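Tail spike protein (Acinetobacter phage vB_AbaP_AS12, PDB 6EU4) probably recognises and cleaves the capsular polysaccharide of Acinetobacter baumannii as the phage attaches to its host, working as a trimeric spike. Local coordinates at residues 163-168 and 262-267; 157-162 and 170-175; 216-221 and 238-243. All coordinates share one frame; numbering follows the deposited sequence.

In the fold
The chain enters contact 2 first: 157-162 leads into the short hairpin of strands 161-164 and 167-170. The loop segment 170-175 then returns beside it and closes the small loop. Contact 1 starts within that hairpin, at 163-168, and is completed only much later by the loop 262-267, so contacts 1 and 2 cross along the chain and share strand 161-164. They also touch in space, with Ile164 packing on Phe171. Contact 3, between 216-221 and 238-243, falls wholly within the long span that contact 1 brackets. It pairs successive coils of the beta-helix, whereas contact 2 closes the base of the hairpin that projects from one coil, and contact 1 joins that hairpin to a loop leaving a later coil.

Contact 1: residues 163-168 and 262-267; sequences TINGKI and TAWTPN
Ile164 O meets the indole of Trp264 at the edge of its six-membered ring, close to the ring plane and 3.3 Å from CZ3. Asn165 CB and Lys167 CB come in obliquely on one side of the indole, and Ile164 CG2, 3.7 Å from CZ3, from the opposite side; Met169 and Val236 are further neighbours. The Asn165 amide is steeply tilted, its plane 64° from that of the indole. Trp264 reaches the hairpin because its CG stands opposite the backbone N (chi1 -167°), which carries the far end of the ring system toward Ile164. At the other end, NE1 is hydrogen-bonded to Asp237 OD2, which helps to set the rotation of the ring. The surface it meets is a beta-hairpin with a two-residue loop: a type I' turn runs from Ile164 to Lys167, with Asn165 and Gly166 in the loop, both at positive phi. Ile164 O accepts from Lys167 N at 3.0 Å as well as meeting the indole. Lys167 bends at chi2 (-63°) and then extends past the Ala263 carbonyl, its CD 3.4 Å from Ala263 O. Beyond CD, one water accepts from Lys167 NZ and donates to Ala263 O, while a second joins Ala263 N to Ile168 O. No direct hydrogen bond spans the two segments. Thr262 OG1 accepts from Trp264 N at 3.1 Å, an ST turn that shapes the backbone leading into the indole.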
ATOM      1  N   THR A 163      15.890   1.850 -37.293  1.00 18.53           N
ATOM      2  CA  THR A 163      14.452   2.081 -37.205  1.00 17.40           C
ATOM      3  C   THR A 163      13.805   0.934 -36.449  1.00 18.05           C
ATOM      4  O   THR A 163      13.940  -0.231 -36.843  1.00 18.81           O
ATOM      5  CB  THR A 163      13.823   2.219 -38.590  1.00 18.03           C
ATOM      6  OG1 THR A 163      14.376   3.365 -39.232  1.00 18.57           O
ATOM      7  CG2 THR A 163      12.304   2.374 -38.494  1.00 18.79           C
ATOM      8  N   ILE A 164      13.094   1.279 -35.380  1.00 16.54           N
ATOM      9  CA  ILE A 164      12.374   0.333 -34.541  1.00 18.02           C
ATOM     10  C   ILE A 164      10.935   0.819 -34.455  1.00 17.24           C
ATOM     11  O   ILE A 164      10.683   1.940 -33.993  1.00 17.28           O
ATOM     12  CB  ILE A 164      12.986   0.238 -33.134  1.00 15.59           C
ATOM     13  CG1 ILE A 164      14.472  -0.109 -33.213  1.00 17.82           C
ATOM     14  CG2 ILE A 164      12.217  -0.786 -32.313  1.00 16.47           C
ATOM     15  CD1 ILE A 164      15.180  -0.169 -31.831  1.00 19.95           C
ATOM     16  N   ASN A 165       9.997  -0.009 -34.902  1.00 17.22           N
ATOM     17  CA  ASN A 165       8.578   0.342 -34.847  1.00 16.27           C
ATOM     18  C   ASN A 165       8.348   1.762 -35.382  1.00 19.38           C
ATOM     19  O   ASN A 165       7.672   2.584 -34.765  1.00 19.82           O
ATOM     20  CB  ASN A 165       8.058   0.207 -33.423  1.00 17.38           C
ATOM     21  CG  ASN A 165       6.540   0.334 -33.321  1.00 21.10           C
ATOM     22  OD1 ASN A 165       5.818   0.096 -34.278  1.00 20.50           O
ATOM     23  ND2 ASN A 165       6.057   0.702 -32.124  1.00 25.80           N
ATOM     24  N   GLY A 166       8.959   2.054 -36.530  1.00 17.41           N
ATOM     25  CA  GLY A 166       8.754   3.314 -37.228  1.00 18.53           C
ATOM     26  C   GLY A 166       9.554   4.498 -36.729  1.00 18.76           C
ATOM     27  O   GLY A 166       9.444   5.583 -37.324  1.00 17.45           O
ATOM     28  N   LYS A 167      10.374   4.331 -35.696  1.00 17.57           N
ATOM     29  CA  LYS A 167      11.129   5.432 -35.099  1.00 16.70           C
ATOM     30  C   LYS A 167      12.621   5.165 -35.218  1.00 18.23           C
ATOM     31  O   LYS A 167      13.091   4.059 -34.940  1.00 18.91           O
ATOM     32  CB  LYS A 167      10.769   5.635 -33.613  1.00 19.35           C
ATOM     33  CG  LYS A 167       9.282   5.847 -33.363  1.00 19.34           C
ATOM     34  CD  LYS A 167       8.782   7.102 -34.024  1.00 21.57           C
ATOM     35  CE  LYS A 167       7.345   7.405 -33.623  1.00 28.16           C
ATOM     36  NZ  LYS A 167       6.952   8.732 -34.189  1.00 32.48           N
ATOM     37  N   ILE A 168      13.374   6.184 -35.606  1.00 16.73           N
ATOM     38  CA  ILE A 168      14.813   6.030 -35.757  1.00 16.69           C
ATOM     39  C   ILE A 168      15.444   6.233 -34.388  1.00 19.70           C
ATOM     40  O   ILE A 168      15.328   7.312 -33.798  1.00 20.22           O
ATOM     41  CB  ILE A 168      15.380   7.013 -36.786  1.00 20.76           C
ATOM     42  CG1 ILE A 168      14.796   6.668 -38.150  1.00 21.60           C
ATOM     43  CG2 ILE A 168      16.910   6.923 -36.803  1.00 24.19           C
ATOM     44  CD1 ILE A 168      15.208   7.597 -39.306  1.00 23.99           C
ATOM     45  N   THR A 262      14.267  11.148 -27.395  1.00 14.45           N
ATOM     46  CA  THR A 262      14.396  10.306 -28.587  1.00 15.19           C
ATOM     47  C   THR A 262      13.132  10.440 -29.435  1.00 17.07           C
ATOM     48  O   THR A 262      12.146  11.082 -29.046  1.00 18.44           O
ATOM     49  CB  THR A 262      14.638   8.819 -28.246  1.00 16.25           C
ATOM     50  OG1 THR A 262      13.389   8.171 -27.918  1.00 16.60           O
ATOM     51  CG2 THR A 262      15.628   8.662 -27.095  1.00 17.90           C
ATOM     52  N   ALA A 263      13.150   9.797 -30.608  1.00 17.41           N
ATOM     53  CA  ALA A 263      11.983   9.795 -31.480  1.00 17.15           C
ATOM     54  C   ALA A 263      10.841   8.942 -30.938  1.00 18.36           C
ATOM     55  O   ALA A 263       9.711   9.049 -31.427  1.00 19.52           O
ATOM     56  CB  ALA A 263      12.372   9.277 -32.869  1.00 19.20           C
ATOM     57  N   TRP A 264      11.110   8.085 -29.965  1.00 16.02           N
ATOM     58  CA  TRP A 264      10.088   7.188 -29.431  1.00 15.18           C
ATOM     59  C   TRP A 264       9.195   7.935 -28.452  1.00 15.30           C
ATOM     60  O   TRP A 264       9.686   8.656 -27.580  1.00 16.06           O
ATOM     61  CB  TRP A 264      10.767   6.023 -28.730  1.00 15.01           C
ATOM     62  CG  TRP A 264       9.929   4.860 -28.380  1.00 16.62           C
ATOM     63  CD1 TRP A 264       9.112   4.722 -27.285  1.00 15.79           C
ATOM     64  CD2 TRP A 264       9.859   3.623 -29.094  1.00 16.38           C
ATOM     65  NE1 TRP A 264       8.540   3.477 -27.287  1.00 16.43           N
ATOM     66  CE2 TRP A 264       8.978   2.783 -28.384  1.00 17.57           C
ATOM     67  CE3 TRP A 264      10.459   3.144 -30.264  1.00 16.05           C
ATOM     68  CZ2 TRP A 264       8.676   1.495 -28.810  1.00 19.42           C
ATOM     69  CZ3 TRP A 264      10.159   1.867 -30.688  1.00 17.02           C
ATOM     70  CH2 TRP A 264       9.272   1.053 -29.959  1.00 16.39           C
ATOM     71  N   THR A 265       7.891   7.752 -28.583  1.00 16.30           N
ATOM     72  CA  THR A 265       6.961   8.391 -27.656  1.00 17.86           C
ATOM     73  C   THR A 265       7.047   7.777 -26.259  1.00 16.26           C
ATOM     74  O   THR A 265       6.773   6.574 -26.105  1.00 15.18           O
ATOM     75  CB  THR A 265       5.546   8.261 -28.198  1.00 19.52           C
ATOM     76  OG1 THR A 265       5.460   8.995 -29.436  1.00 20.45           O
ATOM     77  CG2 THR A 265       4.535   8.790 -27.204  1.00 18.98           C
ATOM     78  N   PRO A 266       7.356   8.558 -25.219  1.00 13.49           N
ATOM     79  CA  PRO A 266       7.415   7.996 -23.863  1.00 13.68           C
ATOM     80  C   PRO A 266       6.108   7.363 -23.428  1.00 13.27           C
ATOM     81  O   PRO A 266       5.022   7.920 -23.605  1.00 13.39           O
ATOM     82  CB  PRO A 266       7.750   9.207 -22.986  1.00 15.72           C
ATOM     83  CG  PRO A 266       8.482  10.112 -23.886  1.00 15.25           C
ATOM     84  CD  PRO A 266       7.830   9.953 -25.236  1.00 13.89           C
ATOM     85  N   ASN A 267       6.235   6.191 -22.820  1.00 15.23           N
ATOM     86  CA  ASN A 267       5.113   5.487 -22.214  0.50 16.58           C
ATOM     87  C   ASN A 267       5.683   4.387 -21.344  1.00 15.44           C
ATOM     88  O   ASN A 267       6.653   3.744 -21.736  1.00 15.42           O
ATOM     89  CB  ASN A 267       4.184   4.883 -23.273  0.50 20.15           C
ATOM     90  CG  ASN A 267       2.911   4.328 -22.672  0.50 23.44           C
ATOM     91  OD1 ASN A 267       2.657   3.120 -22.698  0.50 26.89           O
ATOM     92  ND2 ASN A 267       2.116   5.206 -22.098  0.50 27.49           N
TER
HETATM   93  O   HOH W   1       8.916  10.919 -33.518  1.00 42.40           O
HETATM   94  O   HOH W   2      15.729   8.878 -31.638  1.00 16.70           O

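Contact 2: residues 157-162 and 170-175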
ATOM      1  N   LEU A 157      29.163   3.288 -28.142  1.00 19.20           N
ATOM      2  CA  LEU A 157      29.024   2.266 -29.166  1.00 17.99           C
ATOM      3  C   LEU A 157      29.108   2.912 -30.548  1.00 18.10           C
ATOM      4  O   LEU A 157      29.019   4.134 -30.705  1.00 20.36           O
ATOM      5  CB  LEU A 157      27.696   1.523 -29.013  1.00 18.52           C
ATOM      6  CG  LEU A 157      27.496   0.724 -27.716  1.00 18.78           C
ATOM      7  CD1 LEU A 157      26.047   0.267 -27.576  1.00 19.62           C
ATOM      8  CD2 LEU A 157      28.439  -0.467 -27.722  1.00 21.76           C
ATOM      9  N   SER A 158      29.291   2.071 -31.560  1.00 19.64           N
ATOM     10  CA  SER A 158      29.415   2.512 -32.945  1.00 22.29           C
ATOM     11  C   SER A 158      28.442   1.741 -33.833  1.00 21.30           C
ATOM     12  O   SER A 158      28.808   1.205 -34.877  1.00 23.51           O
ATOM     13  CB  SER A 158      30.843   2.317 -33.454  1.00 26.29           C
ATOM     14  OG  SER A 158      31.779   2.970 -32.618  1.00 26.96           O
ATOM     15  N   LEU A 159      27.178   1.675 -33.424  1.00 21.17           N
ATOM     16  CA  LEU A 159      26.189   0.869 -34.135  1.00 21.52           C
ATOM     17  C   LEU A 159      25.293   1.679 -35.060  1.00 23.49           C
ATOM     18  O   LEU A 159      24.656   1.093 -35.944  1.00 23.01           O
ATOM     19  CB  LEU A 159      25.310   0.105 -33.137  1.00 21.78           C
ATOM     20  CG  LEU A 159      26.109  -0.800 -32.197  1.00 22.86           C
ATOM     21  CD1 LEU A 159      25.206  -1.378 -31.090  1.00 21.47           C
ATOM     22  CD2 LEU A 159      26.789  -1.919 -32.993  1.00 27.61           C
ATOM     23  N   GLY A 160      25.212   2.987 -34.876  1.00 21.30           N
ATOM     24  CA  GLY A 160      24.518   3.834 -35.832  1.00 22.10           C
ATOM     25  C   GLY A 160      23.006   3.822 -35.651  1.00 22.58           C
ATOM     26  O   GLY A 160      22.467   3.294 -34.684  1.00 22.24           O
ATOM     27  N   ASN A 161      22.323   4.406 -36.636  1.00 21.57           N
ATOM     28  CA  ASN A 161      20.879   4.599 -36.574  1.00 21.12           C
ATOM     29  C   ASN A 161      20.129   3.335 -36.960  1.00 20.58           C
ATOM     30  O   ASN A 161      20.501   2.646 -37.917  1.00 21.83           O
ATOM     31  CB  ASN A 161      20.455   5.727 -37.525  1.00 24.58           C
ATOM     32  CG  ASN A 161      20.909   7.092 -37.051  1.00 29.04           C
ATOM     33  OD1 ASN A 161      20.839   7.399 -35.869  1.00 26.47           O
ATOM     34  ND2 ASN A 161      21.381   7.916 -37.976  1.00 33.15           N
ATOM     35  N   ARG A 162      19.030   3.071 -36.252  1.00 19.79           N
ATOM     36  CA  ARG A 162      18.197   1.904 -36.508  1.00 20.42           C
ATOM     37  C   ARG A 162      16.722   2.253 -36.327  1.00 18.01           C
ATOM     38  O   ARG A 162      16.337   2.851 -35.314  1.00 18.72           O
ATOM     39  CB  ARG A 162      18.596   0.769 -35.567  1.00 24.40           C
ATOM     40  CG  ARG A 162      17.721  -0.440 -35.640  1.00 24.98           C
ATOM     41  CD  ARG A 162      18.091  -1.438 -34.537  1.00 26.83           C
ATOM     42  NE  ARG A 162      17.001  -2.369 -34.303  1.00 29.37           N
ATOM     43  CZ  ARG A 162      16.954  -3.234 -33.287  1.00 30.58           C
ATOM     44  NH1 ARG A 162      17.946  -3.292 -32.413  1.00 30.13           N
ATOM     45  NH2 ARG A 162      15.907  -4.041 -33.153  1.00 31.85           N
ATOM     46  N   ASN A 170      19.014   5.599 -31.851  1.00 16.83           N
ATOM     47  CA  ASN A 170      20.464   5.547 -31.901  1.00 17.70           C
ATOM     48  C   ASN A 170      20.950   5.274 -30.489  1.00 17.73           C
ATOM     49  O   ASN A 170      20.544   5.954 -29.545  1.00 19.36           O
ATOM     50  CB  ASN A 170      21.043   6.846 -32.451  1.00 20.22           C
ATOM     51  CG  ASN A 170      22.551   6.765 -32.676  1.00 21.73           C
ATOM     52  OD1 ASN A 170      23.306   6.519 -31.742  1.00 22.91           O
ATOM     53  ND2 ASN A 170      22.983   6.971 -33.918  1.00 22.69           N
ATOM     54  N   PHE A 171      21.761   4.235 -30.343  1.00 18.43           N
ATOM     55  CA  PHE A 171      22.216   3.798 -29.035  1.00 16.77           C
ATOM     56  C   PHE A 171      23.657   4.228 -28.752  1.00 15.88           C
ATOM     57  O   PHE A 171      24.245   3.783 -27.750  1.00 17.29           O
ATOM     58  CB  PHE A 171      22.067   2.288 -28.922  1.00 17.83           C
ATOM     59  CG  PHE A 171      20.648   1.806 -29.126  1.00 16.72           C
ATOM     60  CD1 PHE A 171      20.165   1.576 -30.404  1.00 19.32           C
ATOM     61  CD2 PHE A 171      19.814   1.568 -28.050  1.00 18.33           C
ATOM     62  CE1 PHE A 171      18.870   1.142 -30.598  1.00 19.83           C
ATOM     63  CE2 PHE A 171      18.520   1.128 -28.250  1.00 18.07           C
ATOM     64  CZ  PHE A 171      18.056   0.920 -29.518  1.00 17.88           C
ATOM     65  N   ASP A 172      24.214   5.112 -29.578  1.00 16.46           N
ATOM     66  CA  ASP A 172      25.626   5.487 -29.486  1.00 17.12           C
ATOM     67  C   ASP A 172      25.798   6.664 -28.517  1.00 19.48           C
ATOM     68  O   ASP A 172      26.204   7.772 -28.886  1.00 20.29           O
ATOM     69  CB  ASP A 172      26.175   5.825 -30.868  1.00 20.68           C
ATOM     70  CG  ASP A 172      26.159   4.622 -31.836  1.00 22.17           C
ATOM     71  OD1 ASP A 172      25.883   3.479 -31.402  1.00 21.21           O
ATOM     72  OD2 ASP A 172      26.446   4.822 -33.042  1.00 21.41           O
ATOM     73  N   VAL A 173      25.469   6.392 -27.262  1.00 18.62           N
ATOM     74  CA  VAL A 173      25.572   7.355 -26.173  1.00 18.88           C
ATOM     75  C   VAL A 173      26.711   6.949 -25.251  1.00 18.44           C
ATOM     76  O   VAL A 173      27.183   5.808 -25.258  1.00 19.34           O
ATOM     77  CB  VAL A 173      24.255   7.463 -25.371  1.00 21.62           C
ATOM     78  CG1 VAL A 173      23.101   7.822 -26.280  1.00 24.92           C
ATOM     79  CG2 VAL A 173      23.944   6.181 -24.658  1.00 22.76           C
ATOM     80  N   ASP A 174      27.150   7.909 -24.434  1.00 17.84           N
ATOM     81  CA  ASP A 174      28.157   7.641 -23.408  1.00 18.17           C
ATOM     82  C   ASP A 174      27.452   7.018 -22.206  1.00 16.67           C
ATOM     83  O   ASP A 174      26.835   7.723 -21.404  1.00 16.46           O
ATOM     84  CB  ASP A 174      28.887   8.916 -23.005  1.00 20.10           C
ATOM     85  CG  ASP A 174      29.935   8.662 -21.925  1.00 19.82           C
ATOM     86  OD1 ASP A 174      30.283   7.481 -21.705  1.00 18.72           O
ATOM     87  OD2 ASP A 174      30.409   9.636 -21.308  1.00 19.82           O
ATOM     88  N   ALA A 175      27.537   5.694 -22.106  1.00 14.92           N
ATOM     89  CA  ALA A 175      26.916   4.905 -21.057  1.00 14.16           C
ATOM     90  C   ALA A 175      27.848   3.754 -20.709  1.00 16.52           C
ATOM     91  O   ALA A 175      28.786   3.457 -21.452  1.00 18.55           O
ATOM     92  CB  ALA A 175      25.558   4.360 -21.494  1.00 16.26           C
TER
HETATM   93  O   HOH W   3      26.743   3.615 -26.707  1.00 20.71           O
HETATM   94  O   HOH W   4      23.294   2.765 -32.129  1.00 20.18           O
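Asp172 faces the backbone of residues 157-160, and its side chain meets them atom by atom. CB lies 3.3 Å from Leu157 O, and the same carbonyl oxygen comes to 3.1 Å from the carboxyl carbon CG. With CG beside its own backbone N (chi1 -64°), Asp172 directs both carboxylate oxygens at consecutive amides. OD1 accepts from Leu159 N at 3.0 Å, on the syn side and 22° out of the carboxylate plane; OD2 accepts from Gly160 N at 2.9 Å, likewise syn. A water also donates to OD1; it donates to Gly160 O as well and accepts from Phe171 N. Asp172 is the centre of an inverse gamma turn, and the Asx turn of Asn170, whose OD1 accepts from Asp172 N, fixes the backbone leading into it. The nitrogen of the same amide, ND2, gives a nearly straight bond of 2.9 Å to Asn161 OD1, in the Asn170 amide plane but well above the Asn161 carbonyl plane. A second water accepts from Leu157 N and donates to Phe171 O and Val173 O. The Phe171 ring turns to other partners, packing on Ile180, Val178 and Pro214. Direct links between the segments are thus largely polar. Three donors on the two oxygens are consistent with a charged carboxylate, and would offset the close approach of Leu157 O, an acceptor 3.3 Å from Asp172 OD1.

Contact 3: residues 216-221 and 238-243; sequences IALSTY and AWMCTW
Tyr221 and Trp243 lie side by side in an offset stack, the centroids of the phenol and the six-membered indole ring 4.2 Å apart and their planes at 9°. Ile216 CD1 abuts the edge of the same indole, 3.7 Å from CZ2. Around the corner Trp239 takes the crowded torsion (chi1 56°), laying its five-membered ring over Ala217 CB, 3.4 Å from the ring centroid, while Leu218 CD1 touches Trp239 CH2. Five backbone hydrogen bonds, the last from Tyr221 N to Thr242 O at 2.9 Å, keep the two segments in step on both sides of the corner. Leu218 and Met240, a selenomethionine, both adopt a left-handed helical backbone, so each segment turns its corner at the equivalent position, one coil apart. Farther out, Trp243 stacks with Phe273 and its NE1 bonds Gln271, while Tyr221 OH bonds Tyr133. Thr242 OG1 reaches Glu244 of the second subunit, and Trp239 meets Trp277 of that subunit, placing the face that carries Trp239 and Thr242 against it. Parallel strands in exact register, a threonine beside a threonine, an aromatic stacked on an aromatic and corners repeated between coils mark a parallel beta-helix, the fold of many phage tailspikes.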
ATOM      1  N   ILE A 216      12.660  -1.298 -22.707  1.00 11.96           N
ATOM      2  CA  ILE A 216      12.823  -2.519 -21.914  1.00 13.95           C
ATOM      3  C   ILE A 216      11.462  -3.021 -21.465  1.00 13.51           C
ATOM      4  O   ILE A 216      10.505  -2.252 -21.309  1.00 13.66           O
ATOM      5  CB  ILE A 216      13.736  -2.320 -20.676  1.00 11.64           C
ATOM      6  CG1 ILE A 216      13.277  -1.114 -19.858  1.00 13.18           C
ATOM      7  CG2 ILE A 216      15.186  -2.177 -21.110  1.00 12.89           C
ATOM      8  CD1 ILE A 216      13.990  -0.962 -18.521  1.00 14.92           C
ATOM      9  N   ALA A 217      11.377  -4.332 -21.268  1.00 14.44           N
ATOM     10  CA  ALA A 217      10.123  -4.928 -20.840  1.00 12.31           C
ATOM     11  C   ALA A 217      10.396  -6.252 -20.155  1.00 13.30           C
ATOM     12  O   ALA A 217      11.397  -6.922 -20.429  1.00 13.87           O
ATOM     13  CB  ALA A 217       9.177  -5.179 -22.019  1.00 12.39           C
ATOM     14  N   LEU A 218       9.449  -6.646 -19.315  1.00 11.64           N
ATOM     15  CA  LEU A 218       9.329  -8.030 -18.870  1.00 11.78           C
ATOM     16  C   LEU A 218      10.626  -8.539 -18.236  1.00 14.13           C
ATOM     17  O   LEU A 218      11.133  -9.607 -18.585  1.00 13.43           O
ATOM     18  CB  LEU A 218       8.913  -8.917 -20.042  1.00 12.23           C
ATOM     19  CG  LEU A 218       7.582  -8.551 -20.686  1.00 14.82           C
ATOM     20  CD1 LEU A 218       7.503  -9.196 -22.069  1.00 17.87           C
ATOM     21  CD2 LEU A 218       6.400  -8.978 -19.837  1.00 14.58           C
ATOM     22  N   SER A 219      11.169  -7.759 -17.295  1.00 14.52           N
ATOM     23  CA  SER A 219      12.526  -7.995 -16.806  1.00 14.05           C
ATOM     24  C   SER A 219      12.590  -7.787 -15.304  1.00 12.01           C
ATOM     25  O   SER A 219      11.728  -7.130 -14.704  1.00 12.45           O
ATOM     26  CB  SER A 219      13.545  -7.064 -17.464  1.00 12.07           C
ATOM     27  OG  SER A 219      13.713  -7.365 -18.837  1.00 14.20           O
ATOM     28  N   THR A 220      13.654  -8.329 -14.705  1.00 12.97           N
ATOM     29  CA  THR A 220      13.952  -8.072 -13.302  1.00 12.47           C
ATOM     30  C   THR A 220      15.376  -7.549 -13.170  1.00 11.88           C
ATOM     31  O   THR A 220      16.311  -8.077 -13.790  1.00 13.71           O
ATOM     32  CB  THR A 220      13.784  -9.312 -12.407  1.00 14.07           C
ATOM     33  OG1 THR A 220      14.690 -10.340 -12.817  1.00 14.72           O
ATOM     34  CG2 THR A 220      12.353  -9.847 -12.473  1.00 15.18           C
ATOM     35  N   TYR A 221      15.513  -6.514 -12.351  1.00 11.91           N
ATOM     36  CA  TYR A 221      16.785  -5.895 -12.004  1.00 12.43           C
ATOM     37  C   TYR A 221      16.893  -5.934 -10.483  1.00 14.33           C
ATOM     38  O   TYR A 221      15.989  -5.454  -9.790  1.00 12.67           O
ATOM     39  CB  TYR A 221      16.844  -4.448 -12.518  1.00 13.40           C
ATOM     40  CG  TYR A 221      16.841  -4.337 -14.026  1.00 12.13           C
ATOM     41  CD1 TYR A 221      15.650  -4.351 -14.742  1.00 13.36           C
ATOM     42  CD2 TYR A 221      18.032  -4.220 -14.739  1.00 12.92           C
ATOM     43  CE1 TYR A 221      15.641  -4.256 -16.134  1.00 14.01           C
ATOM     44  CE2 TYR A 221      18.034  -4.126 -16.141  1.00 15.64           C
ATOM     45  CZ  TYR A 221      16.843  -4.148 -16.830  1.00 15.43           C
ATOM     46  OH  TYR A 221      16.841  -4.062 -18.206  1.00 15.79           O
ATOM     47  N   ALA A 238       9.444   1.583 -20.615  1.00 11.48           N
ATOM     48  CA  ALA A 238       9.659   0.397 -19.803  1.00 11.11           C
ATOM     49  C   ALA A 238       8.301  -0.118 -19.360  1.00 14.42           C
ATOM     50  O   ALA A 238       7.451   0.663 -18.912  1.00 12.27           O
ATOM     51  CB  ALA A 238      10.536   0.726 -18.581  1.00 11.52           C
ATOM     52  N   TRP A 239       8.085  -1.418 -19.490  1.00 12.96           N
ATOM     53  CA  TRP A 239       6.844  -1.983 -18.981  1.00 11.49           C
ATOM     54  C   TRP A 239       7.072  -3.361 -18.384  1.00 12.57           C
ATOM     55  O   TRP A 239       7.926  -4.130 -18.838  1.00 12.83           O
ATOM     56  CB  TRP A 239       5.771  -2.009 -20.066  1.00 14.82           C
ATOM     57  CG  TRP A 239       6.102  -2.725 -21.351  1.00 14.41           C
ATOM     58  CD1 TRP A 239       6.860  -2.252 -22.405  1.00 15.87           C
ATOM     59  CD2 TRP A 239       5.661  -4.023 -21.727  1.00 13.92           C
ATOM     60  NE1 TRP A 239       6.898  -3.183 -23.407  1.00 16.75           N
ATOM     61  CE2 TRP A 239       6.174  -4.281 -23.016  1.00 16.73           C
ATOM     62  CE3 TRP A 239       4.870  -4.998 -21.099  1.00 18.35           C
ATOM     63  CZ2 TRP A 239       5.937  -5.479 -23.682  1.00 17.41           C
ATOM     64  CZ3 TRP A 239       4.626  -6.178 -21.771  1.00 18.86           C
ATOM     65  CH2 TRP A 239       5.159  -6.403 -23.052  1.00 18.93           C
HETATM   66  N   MSE A 240       6.322  -3.648 -17.327  1.00 11.80           N
HETATM   67  CA  MSE A 240       6.436  -4.932 -16.649  1.00 11.29           C
HETATM   68  C   MSE A 240       7.885  -5.228 -16.254  1.00 12.17           C
HETATM   69  O   MSE A 240       8.453  -6.264 -16.630  1.00 11.85           O
HETATM   70  CB  MSE A 240       5.872  -6.061 -17.520  1.00 12.14           C
HETATM   71  CG  MSE A 240       4.374  -6.087 -17.555  1.00 14.27           C
HETATM   72 SE   MSE A 240       3.693  -6.803 -15.839  0.91 14.77          SE
HETATM   73  CE  MSE A 240       1.825  -6.319 -16.083  1.00 18.86           C
ATOM     74  N   CYS A 241       8.473  -4.322 -15.465  1.00 11.79           N
ATOM     75  CA  CYS A 241       9.802  -4.537 -14.907  1.00 11.72           C
ATOM     76  C   CYS A 241       9.760  -4.309 -13.409  1.00 13.93           C
ATOM     77  O   CYS A 241       9.044  -3.420 -12.926  1.00 12.37           O
ATOM     78  CB  CYS A 241      10.856  -3.613 -15.519  1.00 11.76           C
ATOM     79  SG  CYS A 241      11.141  -3.823 -17.290  1.00 15.73           S
ATOM     80  N   THR A 242      10.514  -5.125 -12.675  1.00 10.62           N
ATOM     81  CA  THR A 242      10.705  -4.909 -11.251  1.00 10.19           C
ATOM     82  C   THR A 242      12.161  -4.587 -10.969  1.00 10.74           C
ATOM     83  O   THR A 242      13.077  -5.068 -11.649  1.00 12.45           O
ATOM     84  CB  THR A 242      10.275  -6.116 -10.413  1.00 12.28           C
ATOM     85  OG1 THR A 242      11.132  -7.223 -10.692  1.00 13.48           O
ATOM     86  CG2 THR A 242       8.830  -6.503 -10.711  1.00 11.62           C
ATOM     87  N   TRP A 243      12.344  -3.743  -9.955  1.00 10.34           N
ATOM     88  CA  TRP A 243      13.635  -3.211  -9.545  1.00 10.67           C
ATOM     89  C   TRP A 243      13.708  -3.382  -8.037  1.00 11.01           C
ATOM     90  O   TRP A 243      12.887  -2.807  -7.316  1.00 13.40           O
ATOM     91  CB  TRP A 243      13.774  -1.725  -9.910  1.00 11.25           C
ATOM     92  CG  TRP A 243      13.456  -1.388 -11.365  1.00 11.47           C
ATOM     93  CD1 TRP A 243      12.211  -1.260 -11.915  1.00 12.85           C
ATOM     94  CD2 TRP A 243      14.388  -1.139 -12.429  1.00 12.59           C
ATOM     95  NE1 TRP A 243      12.309  -0.959 -13.252  1.00 14.54           N
ATOM     96  CE2 TRP A 243      13.631  -0.882 -13.596  1.00 12.24           C
ATOM     97  CE3 TRP A 243      15.778  -1.111 -12.513  1.00 11.33           C
ATOM     98  CZ2 TRP A 243      14.224  -0.610 -14.823  1.00 13.33           C
ATOM     99  CZ3 TRP A 243      16.364  -0.827 -13.737  1.00 12.70           C
ATOM    100  CH2 TRP A 243      15.584  -0.580 -14.872  1.00 14.05           C
TER
HETATM  101  O   HOH W   5      13.562  -7.185  -9.378  1.00 14.66           O